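Local coordinates for ABC transporter substrate binding protein (Ribose) (Agrobacterium vitis S4, PDB 4WT7) that probably serves as the sugar-binding component of an ABC transporter and holds the polyol D-allitol between its two lobes, at residues I55-R60 / L278-I283; I283-L288 / R297-P302. All blocks are in the same frame, centred on the assembly; numbering follows the deposited sequence.

Read from the N terminus, helix 45-60 supplies the first partner and then waits through 217 residues, which include all but the last strand of the second sheet, before contact 1 closes that long loop at helix 275-290. Contact 2 opens on the same helix and closes a short one, where the chain turns back to strand 298-300. The two loops therefore follow in series, neither enclosing the other, and share I283. Together they join helix 45-60, helix 275-290 and the outermost strand 298-300 within the lobe that contains the chain's beginning. Q284 bonds to E57, and Q281 makes a weak bond to the carbonyl of S299, so polar bridges run from one contact to the other.

Contact 1 (I55-R60 / L278-I283); sequences IAEVKR and LGRQAI
I283 lays its branched carbons over the aliphatic part of E57 and against V58, and these three buried residues supply most of the interface between segments 55-60 and 278-283. The E57 chain slides past I283 in the opposite direction, its CG lying 3.7 Å from I283 CB. V58 instead comes across I283 at roughly a right angle: its CG2 meets I283 CG2 at 3.5 Å and also approaches CD1. With chi1 of I283 at -53°, CG2 and, a little farther off, CG1 both face the V58 methyl CG2. The shaft of E57 leaves with CG anti to the backbone N and bends at chi2 (62°), which turns its carboxylate toward the C-terminal end of its own helix. There R60 takes it side-on, NE to OE1 at 2.9 Å and NH2 to OE2 at 2.8 Å, both bonds nearly straight and in the guanidinium plane although tilted from that of the carboxylate. Q284 adds a further bond to OE2, so three N-H groups fix the rotation of the acid. R280 crosses E57 with its methylenes, CD lying 4.0 Å from E57 OE1, while its guanidinium goes to E277; E57 OE1 and R280 NE stay 5.5 Å apart, so any attraction between the two charges is probably weak. The axes of the two segments come within 8.7 Å and run in broadly the same direction, crossing at -40°. V58 also touches strands 34-39 and 64-69, which places the pair against the sheet. Such helix-on-helix packing over one face of a parallel sheet is characteristic of the Rossmann-like lobes of periplasmic binding proteins.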
ATOM      1  N   ILE A  55      -7.192  -8.172  13.843  0.93 10.58           N
ATOM      2  CA  ILE A  55      -8.296  -8.790  14.538  0.93 11.82           C
ATOM      3  C   ILE A  55      -7.751  -9.993  15.303  0.93 11.55           C
ATOM      4  O   ILE A  55      -7.991 -10.142  16.498  0.93 13.12           O
ATOM      5  CB  ILE A  55      -9.351  -9.209  13.520  0.93 11.43           C
ATOM      6  CG1 ILE A  55     -10.046  -7.962  12.964  0.93 12.71           C
ATOM      7  CG2 ILE A  55     -10.327 -10.193  14.121  0.93 10.82           C
ATOM      8  CD1 ILE A  55     -11.006  -8.230  11.801  0.93 10.92           C
ATOM      9  N   ALA A  56      -6.992 -10.833  14.600  1.00 12.59           N
ATOM     10  CA  ALA A  56      -6.376 -12.010  15.195  1.00 13.09           C
ATOM     11  C   ALA A  56      -5.570 -11.616  16.415  1.00 11.33           C
ATOM     12  O   ALA A  56      -5.692 -12.238  17.465  1.00 14.36           O
ATOM     13  CB  ALA A  56      -5.477 -12.715  14.172  1.00 13.27           C
ATOM     14  N   GLU A  57      -4.735 -10.593  16.275  1.00 10.99           N
ATOM     15  CA  GLU A  57      -3.807 -10.224  17.335  1.00 10.29           C
ATOM     16  C   GLU A  57      -4.549  -9.657  18.546  1.00 11.57           C
ATOM     17  O   GLU A  57      -4.162  -9.898  19.685  1.00 12.28           O
ATOM     18  CB  GLU A  57      -2.764  -9.233  16.827  1.00 10.44           C
ATOM     19  CG  GLU A  57      -1.624  -8.962  17.808  1.00 13.14           C
ATOM     20  CD  GLU A  57      -0.770 -10.192  18.155  1.00 12.01           C
ATOM     21  OE1 GLU A  57      -1.113 -11.333  17.764  1.00 11.90           O
ATOM     22  OE2 GLU A  57       0.247 -10.001  18.845  1.00 11.45           O
ATOM     23  N   VAL A  58      -5.604  -8.895  18.321  1.00  9.65           N
ATOM     24  CA  VAL A  58      -6.322  -8.356  19.457  1.00  9.80           C
ATOM     25  C   VAL A  58      -6.904  -9.525  20.230  1.00 10.06           C
ATOM     26  O   VAL A  58      -6.832  -9.568  21.466  1.00 10.21           O
ATOM     27  CB  VAL A  58      -7.449  -7.373  19.061  1.00  9.78           C
ATOM     28  CG1 VAL A  58      -8.380  -7.134  20.236  1.00 10.00           C
ATOM     29  CG2 VAL A  58      -6.881  -6.073  18.583  1.00  9.56           C
ATOM     30  N   LYS A  59      -7.486 -10.471  19.507  1.00 12.70           N
ATOM     31  CA  LYS A  59      -8.004 -11.692  20.146  1.00 14.98           C
ATOM     32  C   LYS A  59      -6.906 -12.457  20.891  1.00 16.85           C
ATOM     33  O   LYS A  59      -7.119 -12.925  22.016  1.00 14.05           O
ATOM     34  CB  LYS A  59      -8.683 -12.629  19.141  1.00 13.25           C
ATOM     35  CG  LYS A  59     -10.005 -12.148  18.581  1.00 12.62           C
ATOM     36  CD  LYS A  59     -10.470 -13.030  17.392  1.00 14.86           C
ATOM     37  CE  LYS A  59     -11.746 -12.500  16.714  1.00 20.49           C
ATOM     38  NZ  LYS A  59     -12.278 -13.405  15.619  1.00 21.20           N
ATOM     39  N   ARG A  60      -5.726 -12.572  20.287  1.00 15.94           N
ATOM     40  CA  ARG A  60      -4.680 -13.393  20.889  1.00 12.99           C
ATOM     41  C   ARG A  60      -4.203 -12.765  22.197  1.00 15.52           C
ATOM     42  O   ARG A  60      -3.822 -13.469  23.143  1.00 14.03           O
ATOM     43  CB  ARG A  60      -3.505 -13.592  19.935  1.00 13.47           C
ATOM     44  CG  ARG A  60      -2.499 -14.632  20.440  1.00 15.46           C
ATOM     45  CD  ARG A  60      -1.227 -14.658  19.612  1.00 14.82           C
ATOM     46  NE  ARG A  60      -0.517 -13.413  19.759  1.00 13.28           N
ATOM     47  CZ  ARG A  60       0.338 -13.124  20.729  1.00 13.02           C
ATOM     48  NH1 ARG A  60       0.603 -13.995  21.679  1.00 16.89           N
ATOM     49  NH2 ARG A  60       0.910 -11.925  20.760  1.00 15.48           N
ATOM     50  N   LEU A 278       2.611  -5.855   9.694  1.00  8.86           N
ATOM     51  CA  LEU A 278       2.180  -4.500  10.007  1.00  8.67           C
ATOM     52  C   LEU A 278       0.972  -4.491  10.933  1.00  8.82           C
ATOM     53  O   LEU A 278       0.926  -3.726  11.888  1.00  8.74           O
ATOM     54  CB  LEU A 278       1.853  -3.724   8.729  1.00  8.60           C
ATOM     55  CG  LEU A 278       3.115  -3.195   8.069  1.00  8.43           C
ATOM     56  CD1 LEU A 278       2.886  -3.012   6.564  1.00  8.57           C
ATOM     57  CD2 LEU A 278       3.566  -1.907   8.744  1.00  8.26           C
ATOM     58  N   GLY A 279      -0.021  -5.313  10.633  1.00 10.26           N
ATOM     59  CA  GLY A 279      -1.200  -5.403  11.481  1.00 11.44           C
ATOM     60  C   GLY A 279      -0.885  -5.857  12.901  1.00 11.50           C
ATOM     61  O   GLY A 279      -1.380  -5.284  13.879  1.00 12.45           O
ATOM     62  N   ARG A 280      -0.059  -6.886  13.036  1.00 13.14           N
ATOM     63  CA  ARG A 280       0.356  -7.326  14.376  1.00 12.30           C
ATOM     64  C   ARG A 280       1.136  -6.265  15.108  1.00 12.56           C
ATOM     65  O   ARG A 280       0.926  -6.036  16.291  1.00 13.94           O
ATOM     66  CB  ARG A 280       1.167  -8.632  14.309  1.00 14.33           C
ATOM     67  CG  ARG A 280       0.284  -9.844  14.210  1.00 19.30           C
ATOM     68  CD  ARG A 280       1.082 -11.146  14.371  1.00 18.61           C
ATOM     69  NE  ARG A 280       2.030 -11.339  13.280  1.00 17.84           N
ATOM     70  CZ  ARG A 280       1.716 -11.787  12.059  1.00 20.54           C
ATOM     71  NH1 ARG A 280       0.460 -12.086  11.741  1.00 19.69           N
ATOM     72  NH2 ARG A 280       2.675 -11.930  11.144  1.00 19.46           N
ATOM     73  N   GLN A 281       2.019  -5.583  14.405  1.00 15.02           N
ATOM     74  CA  GLN A 281       2.748  -4.507  15.037  1.00 14.28           C
ATOM     75  C   GLN A 281       1.822  -3.447  15.598  1.00 13.18           C
ATOM     76  O   GLN A 281       1.992  -2.990  16.748  1.00 14.41           O
ATOM     77  CB  GLN A 281       3.693  -3.851  14.058  1.00 15.04           C
ATOM     78  CG  GLN A 281       4.787  -3.128  14.794  1.00 17.31           C
ATOM     79  CD  GLN A 281       5.627  -2.300  13.874  1.00 19.48           C
ATOM     80  OE1 GLN A 281       6.837  -2.522  13.763  1.00 19.03           O
ATOM     81  NE2 GLN A 281       5.002  -1.316  13.213  1.00 19.39           N
ATOM     82  N   ALA A 282       0.840  -3.045  14.793  1.00  8.87           N
ATOM     83  CA  ALA A 282      -0.084  -2.000  15.241  1.00  8.92           C
ATOM     84  C   ALA A 282      -0.693  -2.408  16.594  1.00  9.22           C
ATOM     85  O   ALA A 282      -0.678  -1.630  17.536  1.00  9.26           O
ATOM     86  CB  ALA A 282      -1.179  -1.743  14.210  1.00  8.98           C
ATOM     87  N   ILE A 283      -1.204  -3.639  16.678  1.00 11.28           N
ATOM     88  CA  ILE A 283      -1.837  -4.113  17.903  1.00 12.28           C
ATOM     89  C   ILE A 283      -0.834  -4.302  19.058  1.00  9.91           C
ATOM     90  O   ILE A 283      -1.138  -3.999  20.226  1.00 10.64           O
ATOM     91  CB  ILE A 283      -2.628  -5.401  17.675  1.00 11.52           C
ATOM     92  CG1 ILE A 283      -3.618  -5.219  16.528  1.00 13.38           C
ATOM     93  CG2 ILE A 283      -3.407  -5.735  18.902  1.00 11.19           C
ATOM     94  CD1 ILE A 283      -4.446  -3.922  16.627  1.00 11.54           C
TER

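Contact 2 (I283-L288 / R297-P302); sequences IQNVAL and RESYVP
The backbones stand well apart here, the nearest CA atoms, those of N285 and S299, being 9.0 Å apart, so the gap is bridged by side chains. N285 and S299 both point their first side-chain bond across it. The amide nitrogen ND2 of N285 approaches S299 OG at 3.2 Å, with the CB of S299 next at 3.8 Å. With its CG anti to the carbonyl carbon (chi1 -75°), N285 extends from the helix toward the strand and presents the nitrogen end of its amide. The N-H, however, is poorly aimed, its angle at the hydrogen being only 121°, and the bond is weak. The stronger partner of both residues is N128: its OD1 receives ND2 of N285, and its ND2 bonds to S299 OG. N128 thus closes a small polar triangle in which helix, strand and the chain ahead of strand 129-131 meet. Backbone bonds from S299 to N129 and T131 hold its strand parallel to that neighbour at the margin of the sheet. On the strand itself, Y300 OH donates to E298 OE1 at 2.7 Å through the anti lone pair of the carboxylate, a clasp between residues two apart. The side chain of S299 lies about 14 Å from the bound D-allitol, far from direct contact with the sugar alcohol. With so little apolar overlap, the link made by N285 and S299 is polar and probably rests more on N128 than on the direct bond, while V301 packs on L278 and Q281 of the same helix.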
ATOM      1  N   ILE A 283      -1.204  -3.639  16.678  1.00 11.28           N
ATOM      2  CA  ILE A 283      -1.837  -4.113  17.903  1.00 12.28           C
ATOM      3  C   ILE A 283      -0.834  -4.302  19.058  1.00  9.91           C
ATOM      4  O   ILE A 283      -1.138  -3.999  20.226  1.00 10.64           O
ATOM      5  CB  ILE A 283      -2.628  -5.401  17.675  1.00 11.52           C
ATOM      6  CG1 ILE A 283      -3.618  -5.219  16.528  1.00 13.38           C
ATOM      7  CG2 ILE A 283      -3.407  -5.735  18.902  1.00 11.19           C
ATOM      8  CD1 ILE A 283      -4.446  -3.922  16.627  1.00 11.54           C
ATOM      9  N   GLN A 284       0.353  -4.799  18.744  1.00 13.01           N
ATOM     10  CA  GLN A 284       1.424  -4.833  19.724  1.00 13.86           C
ATOM     11  C   GLN A 284       1.591  -3.422  20.282  1.00 14.35           C
ATOM     12  O   GLN A 284       1.695  -3.241  21.497  1.00 12.94           O
ATOM     13  CB  GLN A 284       2.756  -5.329  19.123  1.00 12.43           C
ATOM     14  CG  GLN A 284       2.865  -6.868  18.948  1.00 12.96           C
ATOM     15  CD  GLN A 284       3.074  -7.627  20.278  1.00 16.33           C
ATOM     16  OE1 GLN A 284       4.060  -7.407  20.991  1.00 16.48           O
ATOM     17  NE2 GLN A 284       2.143  -8.523  20.605  1.00 15.05           N
ATOM     18  N   ASN A 285       1.608  -2.421  19.389  1.00 13.99           N
ATOM     19  CA  ASN A 285       1.857  -1.059  19.826  1.00 12.96           C
ATOM     20  C   ASN A 285       0.684  -0.486  20.627  1.00 14.45           C
ATOM     21  O   ASN A 285       0.884   0.318  21.539  1.00 13.60           O
ATOM     22  CB  ASN A 285       2.281  -0.156  18.653  1.00 12.61           C
ATOM     23  CG  ASN A 285       3.715  -0.411  18.228  1.00 14.62           C
ATOM     24  OD1 ASN A 285       4.424  -1.206  18.849  1.00 13.53           O
ATOM     25  ND2 ASN A 285       4.151   0.242  17.166  1.00 14.65           N
ATOM     26  N   VAL A 286      -0.537  -0.912  20.314  1.00 12.21           N
ATOM     27  CA  VAL A 286      -1.663  -0.529  21.145  1.00 10.64           C
ATOM     28  C   VAL A 286      -1.496  -1.040  22.595  1.00 13.12           C
ATOM     29  O   VAL A 286      -1.675  -0.281  23.557  1.00 12.59           O
ATOM     30  CB  VAL A 286      -2.984  -1.033  20.594  1.00 12.62           C
ATOM     31  CG1 VAL A 286      -4.078  -0.849  21.640  1.00 12.21           C
ATOM     32  CG2 VAL A 286      -3.329  -0.321  19.275  1.00 12.88           C
ATOM     33  N   ALA A 287      -1.186  -2.322  22.746  1.00 15.08           N
ATOM     34  CA  ALA A 287      -0.936  -2.894  24.064  1.00 15.95           C
ATOM     35  C   ALA A 287       0.177  -2.132  24.794  1.00 17.23           C
ATOM     36  O   ALA A 287      -0.028  -1.652  25.903  1.00 16.54           O
ATOM     37  CB  ALA A 287      -0.575  -4.365  23.934  1.00 17.67           C
ATOM     38  N   LEU A 288       1.339  -1.995  24.164  1.00 13.44           N
ATOM     39  CA  LEU A 288       2.400  -1.149  24.728  1.00 15.50           C
ATOM     40  C   LEU A 288       1.890   0.239  25.181  1.00 15.09           C
ATOM     41  O   LEU A 288       2.178   0.681  26.299  1.00 15.67           O
ATOM     42  CB  LEU A 288       3.536  -0.950  23.726  1.00 16.04           C
ATOM     43  CG  LEU A 288       4.430  -2.152  23.434  1.00 16.36           C
ATOM     44  CD1 LEU A 288       5.353  -1.837  22.241  1.00 15.68           C
ATOM     45  CD2 LEU A 288       5.238  -2.487  24.698  1.00 15.96           C
ATOM     46  N   ARG A 297       6.556   7.950  16.737  1.00 13.64           N
ATOM     47  CA  ARG A 297       5.481   8.369  15.837  1.00 13.35           C
ATOM     48  C   ARG A 297       5.297   7.387  14.682  1.00 13.74           C
ATOM     49  O   ARG A 297       4.205   7.227  14.180  1.00 13.05           O
ATOM     50  CB  ARG A 297       5.778   9.737  15.222  1.00 15.32           C
ATOM     51  CG  ARG A 297       6.007  10.862  16.236  1.00 17.06           C
ATOM     52  CD  ARG A 297       4.722  11.245  16.942  1.00 19.77           C
ATOM     53  NE  ARG A 297       3.751  11.811  16.010  1.00 20.58           N
ATOM     54  CZ  ARG A 297       2.494  12.102  16.321  1.00 21.89           C
ATOM     55  NH1 ARG A 297       1.663  12.581  15.393  1.00 24.17           N
ATOM     56  NH2 ARG A 297       2.058  11.920  17.558  1.00 23.37           N
ATOM     57  N   GLU A 298       6.372   6.761  14.222  1.00 11.15           N
ATOM     58  CA  GLU A 298       6.201   5.766  13.147  1.00 11.00           C
ATOM     59  C   GLU A 298       6.993   4.536  13.545  1.00 11.22           C
ATOM     60  O   GLU A 298       7.971   4.661  14.283  1.00 11.54           O
ATOM     61  CB  GLU A 298       6.657   6.326  11.789  1.00 10.99           C
ATOM     62  CG  GLU A 298       5.987   7.675  11.389  1.00 10.97           C
ATOM     63  CD  GLU A 298       5.653   7.788   9.893  1.00 10.95           C
ATOM     64  OE1 GLU A 298       6.486   7.405   9.023  1.00 11.04           O
ATOM     65  OE2 GLU A 298       4.538   8.273   9.577  1.00 11.04           O
ATOM     66  N   SER A 299       6.550   3.366  13.074  1.00 11.18           N
ATOM     67  CA  SER A 299       7.216   2.085  13.304  1.00 11.50           C
ATOM     68  C   SER A 299       7.328   1.382  11.955  1.00 11.43           C
ATOM     69  O   SER A 299       6.314   1.047  11.350  1.00 11.33           O
ATOM     70  CB  SER A 299       6.406   1.248  14.296  1.00 11.68           C
ATOM     71  OG  SER A 299       6.349   1.942  15.540  1.00 11.79           O
ATOM     72  N   TYR A 300       8.550   1.184  11.470  1.00 11.67           N
ATOM     73  CA  TYR A 300       8.753   0.680  10.116  1.00 12.00           C
ATOM     74  C   TYR A 300       8.964  -0.795  10.086  1.00 11.97           C
ATOM     75  O   TYR A 300       9.736  -1.339  10.859  1.00 12.44           O
ATOM     76  CB  TYR A 300       9.931   1.395   9.439  1.00 11.83           C
ATOM     77  CG  TYR A 300       9.719   2.905   9.397  1.00 11.63           C
ATOM     78  CD1 TYR A 300       8.721   3.456   8.620  1.00 11.29           C
ATOM     79  CD2 TYR A 300      10.508   3.765  10.151  1.00 11.92           C
ATOM     80  CE1 TYR A 300       8.510   4.822   8.590  1.00 11.25           C
ATOM     81  CE2 TYR A 300      10.311   5.124  10.129  1.00 11.85           C
ATOM     82  CZ  TYR A 300       9.316   5.652   9.348  1.00 11.52           C
ATOM     83  OH  TYR A 300       9.090   7.005   9.309  1.00 11.58           O
ATOM     84  N   VAL A 301       8.250  -1.446   9.191  1.00 11.84           N
ATOM     85  CA  VAL A 301       8.404  -2.871   8.988  1.00 12.22           C
ATOM     86  C   VAL A 301       9.133  -3.073   7.672  1.00 12.30           C
ATOM     87  O   VAL A 301       8.756  -2.463   6.661  1.00 11.97           O
ATOM     88  CB  VAL A 301       7.067  -3.572   8.889  1.00 12.17           C
ATOM     89  CG1 VAL A 301       7.295  -5.037   8.436  1.00 12.65           C
ATOM     90  CG2 VAL A 301       6.353  -3.511  10.218  1.00 12.25           C
ATOM     91  N   PRO A 302      10.171  -3.926   7.673  1.00 12.85           N
ATOM     92  CA  PRO A 302      10.994  -4.020   6.479  1.00 13.02           C
ATOM     93  C   PRO A 302      10.179  -4.471   5.260  1.00 12.79           C
ATOM     94  O   PRO A 302       9.173  -5.168   5.401  1.00 12.74           O
ATOM     95  CB  PRO A 302      12.058  -5.053   6.868  1.00 13.79           C
ATOM     96  CG  PRO A 302      12.185  -4.887   8.382  1.00 14.00           C
ATOM     97  CD  PRO A 302      10.761  -4.639   8.820  1.00 13.44           C
TER